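Local coordinates for protein putative acetyltransferase (Staphylococcus aureus subsp. aureus Mu50, PDB 3H4Q) that probably transfers an acetyl group from acetyl-CoA to an acceptor not yet identified, as a putative acetyltransferase of the GNAT family, at residues M20-G24 with D68-E74; I96-V100 with Y180-K184; I108-T112 with F145-K149. One frame throughout, in Å; residues are numbered along the deposited sequence.

Interaction 1 of 3, residues M20-G24 with D68-E74; sequences MIRLG and DYLYVLE
Arg22 and Glu74 carry the polar side of this contact. Arg22, extended from CG to NE, brings NE to Glu74 OE1 at 2.6 Å; the N-H points at the oxygen at 158°, and OE1 lies near the guanidinium plane. The carboxylate plane is turned 63° from that of the guanidinium, and a weak bond from NH2 to the same oxygen completes the salt bridge. One guanidinium face rests on Val72, whose CG2 is 3.6 Å from Arg22 NH1. NH1 also bonds to Leu23 O and forms a salt bridge with Asp28, fixing the rotation of the group. Beneath them strands 21-23 and 70-74 run antiparallel, the first being an edge strand of the mixed GNAT sheet within this chain. Arg22 and Val72 form the hydrogen-bonded pair between the strands, with Arg22 N to Val72 O at 2.9 Å and Val72 N to Arg22 O at 2.8 Å. Across the sheet from Arg22, Ile21 meets Tyr71 at about a right angle, CG2 to CD2 3.9 Å, and also packs on helix 120-134. Leu23 sets CD2 over a face of the Tyr71 ring, 4.2 Å from its centroid, a CH-pi contact, while its CD1 turns to the Asp68 carboxylate. Leu23, Asp68 and Tyr71 line the pocket holding a glycol chain, probably from the crystallisation liquor. Water 1 donates to Gly24 O, just past strand 21-23, and to Leu70 O.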
HETATM    1  N   MSE A  20      -3.302  15.890  -4.548  0.75 77.78           N
HETATM    2  CA  MSE A  20      -2.450  15.428  -5.677  0.75 76.55           C
HETATM    3  C   MSE A  20      -1.822  14.084  -5.422  0.75 66.97           C
HETATM    4  O   MSE A  20      -0.606  13.861  -5.492  0.75 61.67           O
HETATM    5  CB  MSE A  20      -1.472  16.433  -6.295  0.75 76.45           C
HETATM    6  CG  MSE A  20      -0.861  15.899  -7.675  0.75 79.94           C
HETATM    7 SE   MSE A  20      -1.916  15.969  -9.380  0.56 93.78          SE
HETATM    8  CE  MSE A  20      -3.565  14.882  -8.966  0.75 87.36           C
ATOM      9  N   ILE A  21      -2.752  13.207  -5.076  1.00 59.18           N
ATOM     10  CA  ILE A  21      -2.563  11.811  -5.127  1.00 52.43           C
ATOM     11  C   ILE A  21      -3.190  11.523  -6.501  1.00 50.18           C
ATOM     12  O   ILE A  21      -4.160  12.157  -6.891  1.00 47.60           O
ATOM     13  CB  ILE A  21      -3.295  11.152  -3.981  1.00 51.21           C
ATOM     14  CG1 ILE A  21      -2.530  11.489  -2.680  1.00 48.82           C
ATOM     15  CG2 ILE A  21      -3.408   9.655  -4.235  1.00 43.71           C
ATOM     16  CD1 ILE A  21      -3.189  11.061  -1.347  1.00 46.97           C
ATOM     17  N   ARG A  22      -2.563  10.687  -7.317  1.00 48.25           N
ATOM     18  CA  ARG A  22      -3.173  10.346  -8.582  1.00 45.34           C
ATOM     19  C   ARG A  22      -2.730   8.958  -8.927  1.00 47.73           C
ATOM     20  O   ARG A  22      -1.863   8.425  -8.257  1.00 50.26           O
ATOM     21  CB  ARG A  22      -2.753  11.323  -9.658  1.00 43.14           C
ATOM     22  CG  ARG A  22      -1.239  11.440  -9.844  1.00 44.86           C
ATOM     23  CD  ARG A  22      -0.914  12.138 -11.122  1.00 40.57           C
ATOM     24  NE  ARG A  22       0.519  12.340 -11.315  1.00 41.92           N
ATOM     25  CZ  ARG A  22       1.371  11.403 -11.740  1.00 45.18           C
ATOM     26  NH1 ARG A  22       0.957  10.173 -12.017  1.00 45.11           N
ATOM     27  NH2 ARG A  22       2.653  11.705 -11.895  1.00 39.11           N
ATOM     28  N   LEU A  23      -3.309   8.363  -9.963  1.00 48.26           N
ATOM     29  CA  LEU A  23      -2.828   7.065 -10.394  1.00 48.97           C
ATOM     30  C   LEU A  23      -1.428   7.242 -10.993  1.00 50.40           C
ATOM     31  O   LEU A  23      -1.142   8.235 -11.702  1.00 47.59           O
ATOM     32  CB  LEU A  23      -3.716   6.454 -11.470  1.00 46.21           C
ATOM     33  CG  LEU A  23      -5.097   5.939 -11.116  1.00 47.52           C
ATOM     34  CD1 LEU A  23      -5.810   5.602 -12.452  1.00 35.34           C
ATOM     35  CD2 LEU A  23      -5.005   4.740 -10.172  1.00 37.77           C
ATOM     36  N   GLY A  24      -0.588   6.243 -10.745  1.00 50.86           N
ATOM     37  CA  GLY A  24       0.741   6.202 -11.303  1.00 50.59           C
ATOM     38  C   GLY A  24       0.621   5.851 -12.765  1.00 50.90           C
ATOM     39  O   GLY A  24      -0.338   5.224 -13.184  1.00 54.22           O
ATOM     40  N   ASP A  68      -4.283   0.097 -13.218  1.00 40.76           N
ATOM     41  CA  ASP A  68      -4.676   1.229 -12.387  1.00 41.50           C
ATOM     42  C   ASP A  68      -4.895   0.823 -10.937  1.00 42.76           C
ATOM     43  O   ASP A  68      -5.932   1.128 -10.348  1.00 44.00           O
ATOM     44  CB  ASP A  68      -5.914   1.961 -12.943  1.00 38.95           C
ATOM     45  CG  ASP A  68      -5.600   2.817 -14.135  1.00 40.39           C
ATOM     46  OD1 ASP A  68      -4.398   2.989 -14.480  1.00 44.39           O
ATOM     47  OD2 ASP A  68      -6.573   3.333 -14.739  1.00 41.40           O
ATOM     48  N   TYR A  69      -3.922   0.126 -10.365  1.00 45.21           N
ATOM     49  CA  TYR A  69      -3.988  -0.248  -8.951  1.00 46.15           C
ATOM     50  C   TYR A  69      -2.951   0.505  -8.127  1.00 46.57           C
ATOM     51  O   TYR A  69      -2.863   0.283  -6.910  1.00 46.54           O
ATOM     52  CB  TYR A  69      -3.716  -1.751  -8.739  1.00 47.40           C
ATOM     53  CG  TYR A  69      -4.726  -2.752  -9.238  1.00 47.04           C
ATOM     54  CD1 TYR A  69      -6.068  -2.427  -9.398  1.00 53.08           C
ATOM     55  CD2 TYR A  69      -4.360  -4.087  -9.406  1.00 50.68           C
ATOM     56  CE1 TYR A  69      -6.995  -3.387  -9.803  1.00 50.63           C
ATOM     57  CE2 TYR A  69      -5.289  -5.054  -9.807  1.00 44.64           C
ATOM     58  CZ  TYR A  69      -6.602  -4.689 -10.002  1.00 47.13           C
ATOM     59  OH  TYR A  69      -7.548  -5.617 -10.387  1.00 52.05           O
ATOM     60  N   LEU A  70      -2.165   1.376  -8.764  1.00 45.38           N
ATOM     61  CA  LEU A  70      -1.084   2.065  -8.069  1.00 45.59           C
ATOM     62  C   LEU A  70      -1.317   3.563  -8.059  1.00 44.73           C
ATOM     63  O   LEU A  70      -1.579   4.148  -9.087  1.00 45.68           O
ATOM     64  CB  LEU A  70       0.264   1.705  -8.729  1.00 43.75           C
ATOM     65  CG  LEU A  70       1.573   2.228  -8.103  1.00 46.08           C
ATOM     66  CD1 LEU A  70       2.719   1.235  -8.355  1.00 41.86           C
ATOM     67  CD2 LEU A  70       1.987   3.653  -8.561  1.00 44.80           C
ATOM     68  N   TYR A  71      -1.272   4.171  -6.884  1.00 46.47           N
ATOM     69  CA  TYR A  71      -1.396   5.624  -6.751  1.00 46.21           C
ATOM     70  C   TYR A  71      -0.053   6.184  -6.320  1.00 46.14           C
ATOM     71  O   TYR A  71       0.708   5.491  -5.610  1.00 45.31           O
ATOM     72  CB  TYR A  71      -2.378   6.010  -5.662  1.00 46.85           C
ATOM     73  CG  TYR A  71      -3.835   5.720  -5.892  1.00 47.09           C
ATOM     74  CD1 TYR A  71      -4.397   4.519  -5.507  1.00 50.05           C
ATOM     75  CD2 TYR A  71      -4.668   6.685  -6.440  1.00 49.79           C
ATOM     76  CE1 TYR A  71      -5.746   4.279  -5.672  1.00 50.16           C
ATOM     77  CE2 TYR A  71      -6.011   6.453  -6.619  1.00 50.82           C
ATOM     78  CZ  TYR A  71      -6.545   5.251  -6.230  1.00 51.67           C
ATOM     79  OH  TYR A  71      -7.881   5.029  -6.410  1.00 48.21           O
ATOM     80  N   VAL A  72       0.205   7.438  -6.703  1.00 44.85           N
ATOM     81  CA  VAL A  72       1.419   8.165  -6.335  1.00 45.33           C
ATOM     82  C   VAL A  72       1.050   9.503  -5.710  1.00 47.02           C
ATOM     83  O   VAL A  72      -0.038  10.031  -5.976  1.00 48.08           O
ATOM     84  CB  VAL A  72       2.343   8.473  -7.549  1.00 46.03           C
ATOM     85  CG1 VAL A  72       2.919   7.191  -8.131  1.00 41.54           C
ATOM     86  CG2 VAL A  72       1.620   9.326  -8.614  1.00 40.09           C
ATOM     87  N   LEU A  73       1.925  10.027  -4.845  1.00 46.76           N
ATOM     88  CA  LEU A  73       1.736  11.373  -4.283  1.00 46.30           C
ATOM     89  C   LEU A  73       2.846  12.164  -4.958  1.00 47.13           C
ATOM     90  O   LEU A  73       4.014  11.782  -4.898  1.00 47.23           O
ATOM     91  CB  LEU A  73       1.797  11.385  -2.758  1.00 44.93           C
ATOM     92  CG  LEU A  73       1.481  12.738  -2.092  1.00 46.27           C
ATOM     93  CD1 LEU A  73       1.092  12.544  -0.651  1.00 45.71           C
ATOM     94  CD2 LEU A  73       2.652  13.672  -2.167  1.00 40.59           C
ATOM     95  N   GLU A  74       2.469  13.239  -5.629  1.00 49.33           N
ATOM     96  CA  GLU A  74       3.379  14.005  -6.454  1.00 51.65           C
ATOM     97  C   GLU A  74       3.225  15.509  -6.269  1.00 54.86           C
ATOM     98  O   GLU A  74       2.114  16.005  -6.311  1.00 55.63           O
ATOM     99  CB  GLU A  74       3.016  13.711  -7.903  1.00 50.32           C
ATOM    100  CG  GLU A  74       3.730  14.591  -8.922  1.00 58.63           C
ATOM    101  CD  GLU A  74       2.799  15.117  -9.996  1.00 59.55           C
ATOM    102  OE1 GLU A  74       1.854  14.413 -10.384  1.00 61.14           O
ATOM    103  OE2 GLU A  74       3.010  16.251 -10.455  1.00 61.45           O
TER
HETATM  104  O   HOH W   1      -1.666   2.964 -11.576  1.00 42.66           O

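Interaction 2 of 3, residues I96-V100 with Y180-K184; sequences IDWPV and YAYYK
The Trp98 indole meets strand 181-184 with the rim of its six-membered ring: the backbone O of Tyr182 lies 3.7 Å from CZ3, near the ring plane, and Tyr183 CB is at the same edge, 3.9 Å from CZ3. Ile96 CG2, from the indole's own segment, sits over one face. Ala181 CB approaches obliquely, 3.5 Å from Trp98 CH2, and also receives Ile96 CD1, so that one methyl is shared by two loop side chains. The polar end of the indole is held elsewhere, NE1 bonding to Tyr93 O. Tyr183 CB points at the loop, and with CG between backbone N and carbonyl carbon (chi1 70°) the ring lies alongside Pro99 and Val100, sliding past Trp98 in the opposite direction. Pro99 and Val100 reach it obliquely: Pro99 CG lies 3.3 Å from Tyr183 CE2, and Val100 CG1 4.0 Å from Tyr183 CG. No hydrogen bond crosses between the segments, and the two chain directions, only 5° apart, are separated by side chains. The arrangement is that of a connection between strands 78-86 and 106-112 laid over one face of the C-terminal part of a GNAT sheet, where Trp98 and Val100 also touch strand 139-143.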
ATOM      1  N   ILE A  96      -4.916 -18.470   7.428  1.00 55.22           N
ATOM      2  CA  ILE A  96      -5.191 -17.784   8.697  1.00 54.52           C
ATOM      3  C   ILE A  96      -6.668 -17.873   9.090  1.00 53.39           C
ATOM      4  O   ILE A  96      -7.548 -17.855   8.231  1.00 52.74           O
ATOM      5  CB  ILE A  96      -4.836 -16.280   8.586  1.00 54.19           C
ATOM      6  CG1 ILE A  96      -3.408 -16.092   8.077  1.00 55.33           C
ATOM      7  CG2 ILE A  96      -5.019 -15.567   9.927  1.00 51.15           C
ATOM      8  CD1 ILE A  96      -3.074 -14.659   7.762  1.00 55.20           C
ATOM      9  N   ASP A  97      -6.928 -17.976  10.389  1.00 53.22           N
ATOM     10  CA  ASP A  97      -8.292 -18.004  10.908  1.00 53.25           C
ATOM     11  C   ASP A  97      -8.704 -16.550  11.128  1.00 52.53           C
ATOM     12  O   ASP A  97      -8.534 -16.018  12.219  1.00 54.04           O
ATOM     13  N   TRP A  98      -9.236 -15.909  10.093  1.00 50.74           N
ATOM     14  CA  TRP A  98      -9.643 -14.507  10.196  1.00 50.01           C
ATOM     15  C   TRP A  98     -10.939 -14.350  10.989  1.00 50.07           C
ATOM     16  O   TRP A  98     -11.833 -15.185  10.873  1.00 50.54           O
ATOM     17  CB  TRP A  98      -9.873 -13.894   8.821  1.00 49.11           C
ATOM     18  CG  TRP A  98      -8.685 -13.883   7.945  1.00 47.87           C
ATOM     19  CD1 TRP A  98      -8.249 -14.900   7.164  1.00 47.74           C
ATOM     20  CD2 TRP A  98      -7.786 -12.791   7.726  1.00 47.73           C
ATOM     21  NE1 TRP A  98      -7.132 -14.524   6.477  1.00 50.04           N
ATOM     22  CE2 TRP A  98      -6.820 -13.233   6.802  1.00 50.25           C
ATOM     23  CE3 TRP A  98      -7.704 -11.485   8.216  1.00 49.20           C
ATOM     24  CZ2 TRP A  98      -5.784 -12.416   6.346  1.00 48.91           C
ATOM     25  CZ3 TRP A  98      -6.667 -10.669   7.767  1.00 50.29           C
ATOM     26  CH2 TRP A  98      -5.724 -11.139   6.840  1.00 50.17           C
ATOM     27  N   PRO A  99     -11.052 -13.274  11.789  1.00 49.93           N
ATOM     28  CA  PRO A  99     -12.269 -13.009  12.545  1.00 50.22           C
ATOM     29  C   PRO A  99     -13.261 -12.117  11.801  1.00 50.65           C
ATOM     30  O   PRO A  99     -14.234 -11.660  12.399  1.00 51.82           O
ATOM     31  CB  PRO A  99     -11.734 -12.256  13.758  1.00 50.24           C
ATOM     32  CG  PRO A  99     -10.646 -11.442  13.197  1.00 48.21           C
ATOM     33  CD  PRO A  99     -10.032 -12.248  12.075  1.00 49.47           C
ATOM     34  N   VAL A 100     -13.024 -11.876  10.514  1.00 50.65           N
ATOM     35  CA  VAL A 100     -13.871 -11.001   9.729  1.00 50.90           C
ATOM     36  C   VAL A 100     -14.101 -11.632   8.351  1.00 51.17           C
ATOM     37  O   VAL A 100     -13.330 -12.495   7.924  1.00 50.07           O
ATOM     38  CB  VAL A 100     -13.200  -9.610   9.615  1.00 50.66           C
ATOM     39  CG1 VAL A 100     -12.012  -9.657   8.655  1.00 48.17           C
ATOM     40  CG2 VAL A 100     -14.192  -8.580   9.180  1.00 53.77           C
ATOM     41  N   TYR A 180       2.925 -10.561  10.239  1.00 44.90           N
ATOM     42  CA  TYR A 180       1.515 -10.626  10.560  1.00 43.29           C
ATOM     43  C   TYR A 180       0.668 -10.180   9.391  1.00 42.91           C
ATOM     44  O   TYR A 180       1.107  -9.415   8.526  1.00 44.16           O
ATOM     45  CB  TYR A 180       1.183  -9.717  11.762  1.00 42.06           C
ATOM     46  CG  TYR A 180       2.080  -9.898  12.972  1.00 40.06           C
ATOM     47  CD1 TYR A 180       1.840 -10.895  13.901  1.00 31.73           C
ATOM     48  CD2 TYR A 180       3.169  -9.051  13.184  1.00 39.07           C
ATOM     49  CE1 TYR A 180       2.663 -11.056  14.992  1.00 31.85           C
ATOM     50  CE2 TYR A 180       4.002  -9.211  14.273  1.00 33.06           C
ATOM     51  CZ  TYR A 180       3.746 -10.208  15.172  1.00 32.71           C
ATOM     52  OH  TYR A 180       4.568 -10.355  16.270  1.00 41.45           O
ATOM     53  N   ALA A 181      -0.561 -10.674   9.388  1.00 43.13           N
ATOM     54  CA  ALA A 181      -1.566 -10.257   8.446  1.00 43.25           C
ATOM     55  C   ALA A 181      -2.412  -9.347   9.295  1.00 43.31           C
ATOM     56  O   ALA A 181      -2.523  -9.551  10.504  1.00 41.85           O
ATOM     57  CB  ALA A 181      -2.370 -11.425   7.965  1.00 44.05           C
ATOM     58  N   TYR A 182      -3.001  -8.346   8.662  1.00 45.25           N
ATOM     59  CA  TYR A 182      -3.829  -7.378   9.350  1.00 45.80           C
ATOM     60  C   TYR A 182      -5.159  -7.155   8.638  1.00 46.99           C
ATOM     61  O   TYR A 182      -5.256  -7.303   7.409  1.00 44.27           O
ATOM     62  CB  TYR A 182      -3.140  -6.021   9.331  1.00 46.08           C
ATOM     63  CG  TYR A 182      -1.908  -5.860  10.176  1.00 45.22           C
ATOM     64  CD1 TYR A 182      -0.648  -6.154   9.668  1.00 43.72           C
ATOM     65  CD2 TYR A 182      -1.993  -5.326  11.451  1.00 42.58           C
ATOM     66  CE1 TYR A 182       0.484  -5.964  10.426  1.00 45.49           C
ATOM     67  CE2 TYR A 182      -0.862  -5.140  12.226  1.00 47.24           C
ATOM     68  CZ  TYR A 182       0.370  -5.456  11.707  1.00 46.39           C
ATOM     69  OH  TYR A 182       1.486  -5.262  12.475  1.00 46.90           O
ATOM     70  N   TYR A 183      -6.170  -6.769   9.413  1.00 47.97           N
ATOM     71  CA  TYR A 183      -7.444  -6.365   8.848  1.00 49.23           C
ATOM     72  C   TYR A 183      -7.900  -5.107   9.548  1.00 49.72           C
ATOM     73  O   TYR A 183      -7.500  -4.821  10.672  1.00 50.33           O
ATOM     74  CB  TYR A 183      -8.519  -7.451   8.997  1.00 50.62           C
ATOM     75  CG  TYR A 183      -8.982  -7.657  10.416  1.00 49.72           C
ATOM     76  CD1 TYR A 183     -10.008  -6.886  10.958  1.00 50.74           C
ATOM     77  CD2 TYR A 183      -8.394  -8.610  11.214  1.00 48.47           C
ATOM     78  CE1 TYR A 183     -10.422  -7.063  12.263  1.00 50.54           C
ATOM     79  CE2 TYR A 183      -8.798  -8.796  12.523  1.00 51.24           C
ATOM     80  CZ  TYR A 183      -9.815  -8.021  13.042  1.00 50.62           C
ATOM     81  OH  TYR A 183     -10.217  -8.212  14.347  1.00 54.81           O
ATOM     82  N   LYS A 184      -8.746  -4.359   8.859  1.00 53.51           N
ATOM     83  CA  LYS A 184      -9.385  -3.177   9.413  1.00 55.92           C
ATOM     84  C   LYS A 184     -10.857  -3.259   9.057  1.00 57.23           C
ATOM     85  O   LYS A 184     -11.200  -3.443   7.886  1.00 58.25           O
ATOM     86  CB  LYS A 184      -8.814  -1.877   8.850  1.00 55.87           C
ATOM     87  CG  LYS A 184      -9.539  -0.669   9.421  1.00 56.28           C
ATOM     88  CD  LYS A 184      -8.979   0.676   9.017  1.00 57.75           C
ATOM     89  CE  LYS A 184      -9.560   1.751   9.957  1.00 61.19           C
ATOM     90  NZ  LYS A 184      -9.002   3.111   9.708  1.00 69.97           N
TER

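Interaction 3 of 3, residues I108-T112 with F145-K149; sequences IHRLT and FALNK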
ATOM      1  N   ILE A 108      -4.098  -3.758   0.699  1.00 51.20           N
ATOM      2  CA  ILE A 108      -2.980  -2.849   0.458  1.00 49.90           C
ATOM      3  C   ILE A 108      -1.749  -3.731   0.408  1.00 50.20           C
ATOM      4  O   ILE A 108      -1.362  -4.331   1.408  1.00 48.45           O
ATOM      5  CB  ILE A 108      -2.843  -1.808   1.562  1.00 50.43           C
ATOM      6  CG1 ILE A 108      -4.121  -0.962   1.585  1.00 49.14           C
ATOM      7  CG2 ILE A 108      -1.570  -0.944   1.337  1.00 42.23           C
ATOM      8  CD1 ILE A 108      -4.159   0.096   2.632  1.00 51.68           C
ATOM      9  N   HIS A 109      -1.147  -3.820  -0.768  1.00 51.09           N
ATOM     10  CA  HIS A 109      -0.014  -4.700  -0.975  1.00 49.10           C
ATOM     11  C   HIS A 109       1.301  -4.063  -0.737  1.00 47.46           C
ATOM     12  O   HIS A 109       2.232  -4.743  -0.365  1.00 47.11           O
ATOM     13  CB  HIS A 109      -0.011  -5.219  -2.406  1.00 50.76           C
ATOM     14  CG  HIS A 109      -1.209  -6.036  -2.739  1.00 49.26           C
ATOM     15  ND1 HIS A 109      -1.390  -7.302  -2.234  1.00 52.17           N
ATOM     16  CD2 HIS A 109      -2.288  -5.775  -3.512  1.00 51.94           C
ATOM     17  CE1 HIS A 109      -2.527  -7.793  -2.687  1.00 52.99           C
ATOM     18  NE2 HIS A 109      -3.092  -6.887  -3.464  1.00 55.15           N
ATOM     19  N   ARG A 110       1.404  -2.761  -0.973  1.00 49.53           N
ATOM     20  CA  ARG A 110       2.666  -2.068  -0.762  0.50 49.56           C
ATOM     21  C   ARG A 110       2.408  -0.586  -0.551  1.00 49.20           C
ATOM     22  O   ARG A 110       1.499  -0.024  -1.130  1.00 52.08           O
ATOM     23  CB  ARG A 110       3.609  -2.297  -1.945  0.50 48.89           C
ATOM     24  CG  ARG A 110       5.060  -1.899  -1.693  0.50 52.57           C
ATOM     25  CD  ARG A 110       5.774  -2.818  -0.700  0.50 55.61           C
ATOM     26  NE  ARG A 110       7.187  -2.451  -0.594  0.50 57.42           N
ATOM     27  CZ  ARG A 110       7.703  -1.552   0.241  0.50 51.88           C
ATOM     28  NH1 ARG A 110       6.948  -0.897   1.110  0.50 48.96           N
ATOM     29  NH2 ARG A 110       9.005  -1.317   0.198  0.50 56.16           N
ATOM     30  N   LEU A 111       3.196   0.023   0.329  1.00 49.49           N
ATOM     31  CA  LEU A 111       3.099   1.450   0.666  1.00 49.04           C
ATOM     32  C   LEU A 111       4.511   1.957   0.966  1.00 50.14           C
ATOM     33  O   LEU A 111       5.247   1.323   1.712  1.00 50.58           O
ATOM     34  CB  LEU A 111       2.235   1.657   1.911  1.00 49.19           C
ATOM     35  CG  LEU A 111       2.078   3.086   2.459  1.00 50.63           C
ATOM     36  CD1 LEU A 111       1.517   4.050   1.402  1.00 45.10           C
ATOM     37  CD2 LEU A 111       1.164   3.079   3.687  1.00 45.99           C
ATOM     38  N   THR A 112       4.899   3.078   0.377  1.00 51.77           N
ATOM     39  CA  THR A 112       6.211   3.657   0.643  1.00 53.11           C
ATOM     40  C   THR A 112       6.114   5.153   0.502  1.00 52.35           C
ATOM     41  O   THR A 112       5.413   5.637  -0.389  1.00 51.18           O
ATOM     42  CB  THR A 112       7.275   3.230  -0.366  1.00 54.44           C
ATOM     43  OG1 THR A 112       7.245   1.810  -0.543  1.00 69.24           O
ATOM     44  CG2 THR A 112       8.633   3.638   0.124  1.00 54.30           C
ATOM     45  N   PHE A 145       4.513  -7.151   5.328  1.00 47.54           N
ATOM     46  CA  PHE A 145       5.363  -6.945   4.173  1.00 47.99           C
ATOM     47  C   PHE A 145       4.963  -5.807   3.285  1.00 45.94           C
ATOM     48  O   PHE A 145       5.739  -5.430   2.431  1.00 46.75           O
ATOM     49  CB  PHE A 145       5.484  -8.228   3.346  1.00 49.87           C
ATOM     50  CG  PHE A 145       5.907  -9.418   4.152  1.00 49.56           C
ATOM     51  CD1 PHE A 145       7.139  -9.429   4.793  1.00 50.64           C
ATOM     52  CD2 PHE A 145       5.080 -10.529   4.267  1.00 53.45           C
ATOM     53  CE1 PHE A 145       7.542 -10.529   5.548  1.00 52.34           C
ATOM     54  CE2 PHE A 145       5.476 -11.635   5.011  1.00 51.96           C
ATOM     55  CZ  PHE A 145       6.709 -11.630   5.653  1.00 51.96           C
ATOM     56  N   ALA A 146       3.778  -5.244   3.476  1.00 47.06           N
ATOM     57  CA  ALA A 146       3.330  -4.102   2.666  1.00 46.34           C
ATOM     58  C   ALA A 146       4.096  -2.822   3.009  1.00 47.39           C
ATOM     59  O   ALA A 146       4.186  -1.910   2.191  1.00 48.67           O
ATOM     60  CB  ALA A 146       1.829  -3.882   2.869  1.00 44.75           C
ATOM     61  N   LEU A 147       4.644  -2.744   4.222  1.00 47.46           N
ATOM     62  CA  LEU A 147       5.305  -1.537   4.674  1.00 48.15           C
ATOM     63  C   LEU A 147       6.758  -1.768   4.979  1.00 47.12           C
ATOM     64  O   LEU A 147       7.170  -2.877   5.201  1.00 47.55           O
ATOM     65  CB  LEU A 147       4.578  -0.981   5.901  1.00 48.82           C
ATOM     66  CG  LEU A 147       3.333  -0.125   5.576  1.00 54.12           C
ATOM     67  CD1 LEU A 147       2.335  -0.836   4.662  1.00 52.92           C
ATOM     68  CD2 LEU A 147       2.643   0.320   6.872  1.00 50.14           C
ATOM     69  N   ASN A 148       7.539  -0.704   4.972  1.00 48.80           N
ATOM     70  CA  ASN A 148       8.943  -0.801   5.339  1.00 52.72           C
ATOM     71  C   ASN A 148       8.972  -1.083   6.838  1.00 52.80           C
ATOM     72  O   ASN A 148       8.037  -0.699   7.533  1.00 53.81           O
ATOM     73  CB  ASN A 148       9.645   0.507   4.992  1.00 54.36           C
ATOM     74  CG  ASN A 148       9.430   0.897   3.531  1.00 60.38           C
ATOM     75  OD1 ASN A 148       9.504   0.041   2.655  1.00 63.80           O
ATOM     76  ND2 ASN A 148       9.132   2.180   3.270  1.00 66.11           N
ATOM     77  N   LYS A 149       9.984  -1.792   7.332  1.00 54.72           N
ATOM     78  CA  LYS A 149      10.054  -2.109   8.773  1.00 56.09           C
ATOM     79  C   LYS A 149       9.817  -0.874   9.651  1.00 56.36           C
ATOM     80  O   LYS A 149       8.902  -0.882  10.484  1.00 55.98           O
ATOM     81  CB  LYS A 149      11.369  -2.820   9.168  1.00 56.04           C
ATOM     82  CG  LYS A 149      11.366  -4.331   8.961  1.00 57.87           C
TER
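Arg110 places CG anti to its own N and then bends at chi2 (70°), which lays the guanidinium forward along the strand, toward Thr112, so that its edge meets Ala146 O and Asn148 OD1. The residue is modelled in two conformers, and the guanidinium bonds given here belong to one of them. The Asn148 side chain crosses the arginine at about a right angle, with the amide plane 87° from that of the guanidinium. Asn148 OD1 takes Arg110 NH2 at 2.9 Å, the donor lying in the carbonyl plane, and receives a weak second bond from NH1. The stronger bond of Arg110 NH1 goes to Ala146 O at 3.1 Å and approaches from above the carbonyl plane, 47° out of it. Ala146 O also accepts Leu111 N at 2.9 Å, tying segment 145-149 to the backbone of strand 106-112. A CA-H...O contact runs the other way, from Ala146 CA to His109 O at 3.3 Å. On the buried side Leu147 CD1 packs against Leu111 CB at 3.7 Å, and both leucines lean on Leu154 of helix 153-157. Segment 145-149 follows strand 139-143, the parallel neighbour of strand 106-112; in GNAT relatives these two strands splay apart and acetyl-CoA enters between them, and the same role is likely here. An unidentified molecule, probably from the crystallisation liquor, hydrogen-bonds to Leu111 O and Asn148 N; such molecules often mark pockets. With Leu111 N and, in this conformer, Arg110 NH1 both donating to it, the Ala146 carbonyl would tend to be polarised.

How the interactions relate
All three contacts reach the same mixed sheet, but at different places. Interaction 3 is the most central: its centre lies about 5 Å from the centre of the chain, those of interactions 1 and 2 about 11 and 16 Å, and the latter two are on opposite sides of it. Interaction 1 is regular strand pairing at the sheet's edge, with a surface salt bridge. Interaction 2 is apolar packing of a loop on a strand, without hydrogen bonds between its segments. Interaction 3 combines a buried leucine pair with an arginine bound to neutral oxygens, and is nested in the loop closed by interaction 2. Helix 120-134 touches side chains of both interactions 1 and 3.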